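Nicking enzyme (PDB 4HT4) is the DNA relaxase of a staphylococcal resistance plasmid, which probably nicks one DNA strand at the transfer origin to start conjugative transfer. Local coordinates at residues D47-L52 with D118-K123. The protein carries 1 engineered substitution. Numbering follows the deposited sequence.
With NI (nickel (II) ion), chain C.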
ATOM      1  N   ASP A  47       6.170  -8.559 -10.232  1.00 75.88           N
ATOM      2  CA  ASP A  47       7.428  -9.234  -9.932  1.00 77.70           C
ATOM      3  C   ASP A  47       7.589  -9.586  -8.453  1.00 63.18           C
ATOM      4  O   ASP A  47       8.384 -10.459  -8.101  1.00 57.10           O
ATOM      5  CB  ASP A  47       8.611  -8.390 -10.416  1.00 69.23           C
ATOM      6  CG  ASP A  47       8.510  -8.042 -11.889  1.00 75.85           C
ATOM      7  OD1 ASP A  47       8.832  -8.907 -12.731  1.00 84.60           O
ATOM      8  OD2 ASP A  47       8.110  -6.902 -12.205  1.00 71.16           O
ATOM      9  N   TYR A  48       6.837  -8.911  -7.592  1.00 67.64           N
ATOM     10  CA  TYR A  48       6.867  -9.219  -6.166  1.00 72.16           C
ATOM     11  C   TYR A  48       5.568  -8.819  -5.474  1.00 76.22           C
ATOM     12  O   TYR A  48       5.045  -7.727  -5.698  1.00 66.37           O
ATOM     13  CB  TYR A  48       8.055  -8.534  -5.489  1.00 69.38           C
ATOM     14  CG  TYR A  48       8.269  -8.956  -4.053  1.00 66.42           C
ATOM     15  CD1 TYR A  48       8.997 -10.096  -3.747  1.00 64.02           C
ATOM     16  CD2 TYR A  48       7.745  -8.212  -3.004  1.00 70.79           C
ATOM     17  CE1 TYR A  48       9.198 -10.487  -2.436  1.00 68.89           C
ATOM     18  CE2 TYR A  48       7.940  -8.594  -1.688  1.00 67.72           C
ATOM     19  CZ  TYR A  48       8.667  -9.732  -1.411  1.00 65.73           C
ATOM     20  OH  TYR A  48       8.865 -10.119  -0.105  1.00 68.48           O
ATOM     21  N   SER A  49       5.051  -9.711  -4.636  1.00 73.40           N
ATOM     22  CA  SER A  49       3.830  -9.445  -3.887  1.00 64.06           C
ATOM     23  C   SER A  49       3.952  -9.930  -2.451  1.00 63.78           C
ATOM     24  O   SER A  49       4.472 -11.016  -2.194  1.00 67.46           O
ATOM     25  CB  SER A  49       2.627 -10.105  -4.560  1.00 60.01           C
ATOM     26  OG  SER A  49       2.346  -9.501  -5.808  1.00 78.09           O
ATOM     27  N   GLU A  50       3.466  -9.119  -1.518  1.00 65.09           N
ATOM     28  CA  GLU A  50       3.494  -9.475  -0.106  1.00 74.43           C
ATOM     29  C   GLU A  50       2.487  -8.647   0.682  1.00 69.35           C
ATOM     30  O   GLU A  50       2.251  -7.479   0.374  1.00 66.29           O
ATOM     31  CB  GLU A  50       4.897  -9.270   0.469  1.00 68.64           C
ATOM     32  CG  GLU A  50       5.055  -9.744   1.905  1.00 71.64           C
ATOM     33  CD  GLU A  50       6.390  -9.354   2.505  1.00 73.07           C
ATOM     34  OE1 GLU A  50       7.184  -8.691   1.805  1.00 84.91           O
ATOM     35  OE2 GLU A  50       6.645  -9.707   3.674  1.00 73.85           O
ATOM     36  N   ILE A  51       1.890  -9.262   1.698  1.00 71.50           N
ATOM     37  CA  ILE A  51       1.013  -8.550   2.616  1.00 70.47           C
ATOM     38  C   ILE A  51       1.662  -8.446   3.990  1.00 72.84           C
ATOM     39  O   ILE A  51       1.983  -9.457   4.615  1.00 72.91           O
ATOM     40  CB  ILE A  51      -0.350  -9.235   2.759  1.00 62.82           C
ATOM     41  CG1 ILE A  51      -1.091  -9.228   1.424  1.00 63.28           C
ATOM     42  CG2 ILE A  51      -1.181  -8.541   3.826  1.00 60.28           C
ATOM     43  CD1 ILE A  51      -2.490  -9.780   1.513  1.00 79.48           C
ATOM     44  N   LEU A  52       1.849  -7.216   4.455  1.00 60.92           N
ATOM     45  CA  LEU A  52       2.516  -6.975   5.726  1.00 69.17           C
ATOM     46  C   LEU A  52       1.515  -6.560   6.799  1.00 72.09           C
ATOM     47  O   LEU A  52       0.688  -5.674   6.583  1.00 65.05           O
ATOM     48  CB  LEU A  52       3.600  -5.912   5.557  1.00 68.30           C
ATOM     49  CG  LEU A  52       4.456  -6.095   4.304  1.00 65.93           C
ATOM     50  CD1 LEU A  52       4.072  -5.080   3.237  1.00 69.74           C
ATOM     51  CD2 LEU A  52       5.933  -6.002   4.634  1.00 73.04           C
ATOM     52  N   ASP A 118      -0.720  -4.068   1.392  1.00 54.75           N
ATOM     53  CA  ASP A 118      -0.630  -4.998   0.277  1.00 63.69           C
ATOM     54  C   ASP A 118       0.430  -4.495  -0.697  1.00 65.06           C
ATOM     55  O   ASP A 118       0.139  -3.685  -1.580  1.00 57.60           O
ATOM     56  CB  ASP A 118      -1.979  -5.118  -0.430  1.00 63.85           C
ATOM     57  CG  ASP A 118      -2.076  -6.357  -1.302  1.00 69.34           C
ATOM     58  OD1 ASP A 118      -1.024  -6.882  -1.725  1.00 67.08           O
ATOM     59  OD2 ASP A 118      -3.210  -6.805  -1.568  1.00 71.26           O
ATOM     60  N   LEU A 119       1.656  -4.979  -0.532  1.00 64.95           N
ATOM     61  CA  LEU A 119       2.781  -4.512  -1.336  1.00 61.98           C
ATOM     62  C   LEU A 119       2.905  -5.266  -2.653  1.00 61.78           C
ATOM     63  O   LEU A 119       2.957  -6.497  -2.676  1.00 65.70           O
ATOM     64  CB  LEU A 119       4.086  -4.634  -0.549  1.00 71.47           C
ATOM     65  CG  LEU A 119       5.361  -4.267  -1.311  1.00 67.45           C
ATOM     66  CD1 LEU A 119       5.365  -2.790  -1.674  1.00 49.56           C
ATOM     67  CD2 LEU A 119       6.592  -4.629  -0.498  1.00 61.16           C
ATOM     68  N   ASN A 120       2.953  -4.515  -3.749  1.00 61.36           N
ATOM     69  CA  ASN A 120       3.155  -5.092  -5.072  1.00 65.75           C
ATOM     70  C   ASN A 120       4.137  -4.261  -5.889  1.00 70.43           C
ATOM     71  O   ASN A 120       3.936  -3.062  -6.084  1.00 68.75           O
ATOM     72  CB  ASN A 120       1.828  -5.217  -5.820  1.00 75.44           C
ATOM     73  CG  ASN A 120       0.785  -5.982  -5.033  1.00 68.94           C
ATOM     74  OD1 ASN A 120      -0.119  -5.392  -4.442  1.00 62.24           O
ATOM     75  ND2 ASN A 120       0.912  -7.303  -5.011  1.00 63.21           N
ATOM     76  N   ILE A 121       5.196  -4.903  -6.365  1.00 71.58           N
ATOM     77  CA  ILE A 121       6.227  -4.209  -7.127  1.00 66.52           C
ATOM     78  C   ILE A 121       6.089  -4.453  -8.627  1.00 71.44           C
ATOM     79  O   ILE A 121       6.051  -5.598  -9.080  1.00 71.09           O
ATOM     80  CB  ILE A 121       7.632  -4.628  -6.674  1.00 64.42           C
ATOM     81  CG1 ILE A 121       7.800  -4.379  -5.175  1.00 69.39           C
ATOM     82  CG2 ILE A 121       8.688  -3.873  -7.462  1.00 68.12           C
ATOM     83  CD1 ILE A 121       9.159  -4.758  -4.646  1.00 63.26           C
ATOM     84  N   HIS A 122       6.021  -3.367  -9.390  1.00 70.97           N
ATOM     85  CA  HIS A 122       5.861  -3.450 -10.836  1.00 74.64           C
ATOM     86  C   HIS A 122       7.171  -3.256 -11.582  1.00 79.10           C
ATOM     87  O   HIS A 122       8.101  -2.633 -11.070  1.00 64.13           O
ATOM     88  CB  HIS A 122       4.870  -2.397 -11.323  1.00 71.74           C
ATOM     89  CG  HIS A 122       3.439  -2.735 -11.053  1.00 70.85           C
ATOM     90  ND1 HIS A 122       2.402  -1.892 -11.386  1.00 62.23           N
ATOM     91  CD2 HIS A 122       2.874  -3.826 -10.484  1.00 71.62           C
ATOM     92  CE1 HIS A 122       1.256  -2.454 -11.038  1.00 76.82           C
ATOM     93  NE2 HIS A 122       1.516  -3.624 -10.485  1.00 69.85           N
ATOM     94  N   LYS A 123       7.203  -3.788 -12.802  1.00 80.15           N
ATOM     95  CA  LYS A 123       8.284  -3.609 -13.779  1.00 78.02           C
ATOM     96  C   LYS A 123       9.692  -3.316 -13.256  1.00 78.32           C
ATOM     97  O   LYS A 123      10.243  -2.243 -13.500  1.00 67.57           O
ATOM     98  CB  LYS A 123       7.886  -2.569 -14.838  1.00 74.39           C
ATOM     99  CG  LYS A 123       7.327  -1.270 -14.279  1.00 69.98           C
ATOM    100  CD  LYS A 123       7.054  -0.263 -15.385  1.00 75.08           C
ATOM    101  CE  LYS A 123       6.018  -0.777 -16.371  1.00 64.55           C
ATOM    102  NZ  LYS A 123       5.738   0.222 -17.438  1.00 64.18           N
TER
HETATM  103 NI    NI C 201       2.009   0.049 -11.748  0.99 67.62          NI
HETATM  104  O   HOH W   1       1.863   1.803 -12.620  1.00 71.29           O
HETATM  105  O   HOH W   2       0.243  -0.741 -12.123  0.65 73.56           O
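Glu50 and Leu119 face each other as an antiparallel hydrogen-bonded pair, Glu50 N donating to Leu119 O at 2.9 Å and Leu119 N returning a bond of 2.7 Å to Glu50 O. Next along the ladder Ile121 N reaches Tyr48 O at 2.9 Å, and beyond it the backbone N of Asp47 makes a longer bond to Ile121 O. Ser49 lies opposite Asn120 and Ile51 opposite Asp118 as non-hydrogen-bonded pairs.

On the face carrying Tyr48, Glu50, Leu119 and Ile121, CD1 of Ile121 comes obliquely to Tyr48, 4.0 Å from its CB, while CD2 of Leu119 lies at the ring edge. CG of Tyr48 stands anti to the backbone N (chi1 -172°), which runs the ring alongside Glu50; there Tyr48 OH donates to Glu50 OE1 at 2.9 Å, approaching from above the carboxylate plane. Leu52 CD1 adds an apolar contact with CB of Leu119. Helix 96-108 packs against this face through Ile100 and Lys104.

The pairing joins strand 48-52, at one margin of the five-stranded antiparallel sheet of this N-terminal relaxase domain, to strand 117-122, which in turn pairs with strand 130-136.

On the other face, CG1 of Ile51 lies 3.9 Å from Asp118 OD1. That carboxylate is held by Arg64, in a salt bridge to OD1, and by the indole NE1 of Trp68, bonded to OD2; both partners belong to helix 64-74.

Past Ile121, CB of His122 points away from strand 48-52, and its ND1 binds nickel at 2.0 Å. Two waters, His130 and His132 complete the three-histidine metal site of the HUH relaxases, the latter two as the His-hydrophobe-His pair. His122 NE2 is hydrogen-bonded to Asn25 O, and with ND1 on the metal this second anchor fixes the ring's rotation; neighbouring Lys123 packs on a phosphate of the bound DNA.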